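PDB 3PQA: lactaldehyde dehydrogenase from Methanocaldococcus jannaschii, which oxidises lactaldehyde to lactate with NAD, which it prefers to NADP, in the biosynthesis of coenzyme F420, and works as a homotetramer. Local coordinates for residues I334-K339 with R360-C365. Sequence-based numbering, arbitrary orientation.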
ATOM      1  N   ILE B 334      13.002  45.862  17.437  1.00 24.41           N
ATOM      2  CA  ILE B 334      13.859  47.019  17.162  1.00 25.41           C
ATOM      3  C   ILE B 334      14.676  47.396  18.409  1.00 26.31           C
ATOM      4  O   ILE B 334      15.875  47.662  18.300  1.00 25.75           O
ATOM      5  CB  ILE B 334      13.039  48.224  16.612  1.00 25.13           C
ATOM      6  CG1 ILE B 334      12.441  47.881  15.239  1.00 24.59           C
ATOM      7  CG2 ILE B 334      13.909  49.487  16.493  1.00 24.59           C
ATOM      8  CD1 ILE B 334      11.378  48.855  14.753  1.00 25.07           C
ATOM      9  N   ASP B 335      14.023  47.393  19.575  1.00 27.36           N
ATOM     10  CA  ASP B 335      14.678  47.624  20.876  1.00 28.50           C
ATOM     11  C   ASP B 335      15.868  46.701  21.079  1.00 28.27           C
ATOM     12  O   ASP B 335      16.886  47.107  21.636  1.00 28.71           O
ATOM     13  CB  ASP B 335      13.708  47.367  22.033  1.00 30.06           C
ATOM     14  CG  ASP B 335      12.857  48.567  22.384  1.00 30.60           C
ATOM     15  OD1 ASP B 335      12.918  49.600  21.679  1.00 30.35           O
ATOM     16  OD2 ASP B 335      12.112  48.475  23.390  1.00 30.39           O
ATOM     17  N   GLU B 336      15.714  45.453  20.634  1.00 27.11           N
ATOM     18  CA  GLU B 336      16.741  44.420  20.752  1.00 26.03           C
ATOM     19  C   GLU B 336      17.858  44.578  19.722  1.00 25.54           C
ATOM     20  O   GLU B 336      18.836  43.822  19.732  1.00 25.80           O
ATOM     21  CB  GLU B 336      16.110  43.031  20.632  1.00 26.08           C
ATOM     22  CG  GLU B 336      15.186  42.668  21.790  1.00 26.27           C
ATOM     23  CD  GLU B 336      14.577  41.288  21.663  1.00 26.12           C
ATOM     24  OE1 GLU B 336      14.691  40.669  20.587  1.00 26.32           O
ATOM     25  OE2 GLU B 336      13.972  40.820  22.648  1.00 26.33           O
ATOM     26  N   GLY B 337      17.704  45.556  18.832  1.00 25.12           N
ATOM     27  CA  GLY B 337      18.744  45.884  17.868  1.00 25.30           C
ATOM     28  C   GLY B 337      18.403  45.534  16.434  1.00 25.78           C
ATOM     29  O   GLY B 337      19.245  45.677  15.550  1.00 25.31           O
ATOM     30  N   GLY B 338      17.175  45.067  16.205  1.00 25.76           N
ATOM     31  CA  GLY B 338      16.697  44.800  14.847  1.00 25.60           C
ATOM     32  C   GLY B 338      16.672  46.052  13.989  1.00 25.05           C
ATOM     33  O   GLY B 338      16.277  47.123  14.447  1.00 25.34           O
ATOM     34  N   LYS B 339      17.105  45.910  12.741  1.00 24.46           N
ATOM     35  CA  LYS B 339      17.157  47.012  11.803  1.00 24.78           C
ATOM     36  C   LYS B 339      15.931  46.982  10.899  1.00 24.01           C
ATOM     37  O   LYS B 339      15.728  46.022  10.150  1.00 23.42           O
ATOM     38  CB  LYS B 339      18.448  46.934  10.977  1.00 25.89           C
ATOM     39  CG  LYS B 339      18.631  48.061   9.961  1.00 27.19           C
ATOM     40  CD  LYS B 339      19.866  47.822   9.109  1.00 26.42           C
ATOM     41  CE  LYS B 339      20.004  48.860   8.000  1.00 27.37           C
ATOM     42  NZ  LYS B 339      20.575  48.203   6.778  1.00 26.73           N
ATOM     43  N   ARG B 360      20.145  36.026  15.378  1.00 24.20           N
ATOM     44  CA  ARG B 360      19.461  34.787  15.777  0.50 25.80           C
ATOM     45  C   ARG B 360      18.764  34.853  17.140  1.00 25.51           C
ATOM     46  O   ARG B 360      17.866  34.057  17.425  1.00 25.19           O
ATOM     47  CB  ARG B 360      20.432  33.600  15.734  0.50 27.96           C
ATOM     48  CG  ARG B 360      21.650  33.725  16.653  0.50 28.94           C
ATOM     49  CD  ARG B 360      22.494  32.457  16.595  0.50 28.73           C
ATOM     50  NE  ARG B 360      21.732  31.293  17.038  0.50 29.36           N
ATOM     51  CZ  ARG B 360      22.150  30.031  16.946  0.50 29.13           C
ATOM     52  NH1 ARG B 360      23.335  29.754  16.413  0.50 29.43           N
ATOM     53  NH2 ARG B 360      21.371  29.046  17.382  0.50 29.51           N
ATOM     54  N   ASP B 361      19.177  35.800  17.980  1.00 25.22           N
ATOM     55  CA  ASP B 361      18.605  35.917  19.325  1.00 25.36           C
ATOM     56  C   ASP B 361      17.385  36.832  19.411  1.00 24.65           C
ATOM     57  O   ASP B 361      16.782  36.947  20.474  1.00 24.79           O
ATOM     58  CB  ASP B 361      19.667  36.377  20.331  1.00 26.72           C
ATOM     59  CG  ASP B 361      20.809  35.400  20.448  1.00 27.02           C
ATOM     60  OD1 ASP B 361      20.569  34.231  20.821  1.00 27.00           O
ATOM     61  OD2 ASP B 361      21.954  35.799  20.158  1.00 27.01           O
ATOM     62  N   ASN B 362      17.022  37.464  18.297  1.00 24.06           N
ATOM     63  CA  ASN B 362      15.903  38.404  18.263  1.00 23.60           C
ATOM     64  C   ASN B 362      14.565  37.739  18.578  1.00 24.41           C
ATOM     65  O   ASN B 362      14.336  36.597  18.192  1.00 24.13           O
ATOM     66  CB  ASN B 362      15.848  39.100  16.902  1.00 21.94           C
ATOM     67  CG  ASN B 362      14.932  40.309  16.891  1.00 20.38           C
ATOM     68  OD1 ASN B 362      13.724  40.185  16.704  1.00 21.83           O
ATOM     69  ND2 ASN B 362      15.509  41.489  17.080  1.00 21.83           N
ATOM     70  N   ILE B 363      13.692  38.475  19.265  1.00 25.17           N
ATOM     71  CA  ILE B 363      12.348  38.000  19.623  1.00 26.03           C
ATOM     72  C   ILE B 363      11.554  37.414  18.434  1.00 25.09           C
ATOM     73  O   ILE B 363      10.804  36.447  18.602  1.00 24.85           O
ATOM     74  CB  ILE B 363      11.526  39.112  20.372  1.00 26.84           C
ATOM     75  CG1 ILE B 363      10.222  38.560  20.956  1.00 27.20           C
ATOM     76  CG2 ILE B 363      11.269  40.321  19.481  1.00 27.15           C
ATOM     77  CD1 ILE B 363      10.421  37.594  22.116  1.00 27.03           C
ATOM     78  N   LEU B 364      11.741  37.981  17.240  1.00 23.29           N
ATOM     79  CA  LEU B 364      11.011  37.516  16.053  1.00 21.97           C
ATOM     80  C   LEU B 364      11.378  36.092  15.645  1.00 21.06           C
ATOM     81  O   LEU B 364      10.572  35.395  15.033  1.00 20.75           O
ATOM     82  CB  LEU B 364      11.227  38.455  14.864  1.00 21.63           C
ATOM     83  CG  LEU B 364      10.655  39.868  14.980  1.00 21.76           C
ATOM     84  CD1 LEU B 364      11.062  40.732  13.789  1.00 21.58           C
ATOM     85  CD2 LEU B 364       9.145  39.836  15.143  1.00 21.60           C
ATOM     86  N   CYS B 365      12.592  35.665  15.977  1.00 20.51           N
ATOM     87  CA  CYS B 365      13.036  34.294  15.672  1.00 20.61           C
ATOM     88  C   CYS B 365      12.350  33.235  16.557  1.00 20.59           C
ATOM     89  O   CYS B 365      12.467  32.034  16.305  1.00 20.50           O
ATOM     90  CB  CYS B 365      14.555  34.176  15.794  1.00 21.39           C
ATOM     91  SG  CYS B 365      15.463  35.214  14.643  1.00 22.34           S
TER
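Glu-336 reaches from the Schellman motif that ends helix 320-335 to the Asx turn of residues 362-364, in the loop between strands 350-357 and 373-379, a worked example of how one carboxylate can join a helix end to a neighbouring turn. The hydrogen bond across the contact runs from Ile-363 N to Glu-336 OE1 (2.7 Å, 158° at the hydrogen) and uses the syn lone pair. An extended chain beyond CG, with chi2 at -180°, carries the carboxylate that far, while OE2 forms a salt bridge with Lys-332, one turn back. Replacing Glu-336 with an alanine would probably leave Ile-363 N without this acceptor and Lys-332 without its carboxylate mate. Asn-362 works in two directions: ND2 donates to Ala-333 O in the last helical turn, and OD1 accepts from Leu-364 N at 3.0 Å, closing the Asx turn. Van der Waals contact completes the join. The side chains of Glu-336 and Ile-363 cross at about a right angle, and Asn-362 ND2 lies 3.9 Å from Glu-336 CB. Beside the hydrogen bond, Ile-363 CB comes to 3.5 Å from Glu-336 OE1, with Ile-363 CG2 at 3.6 Å from the same oxygen.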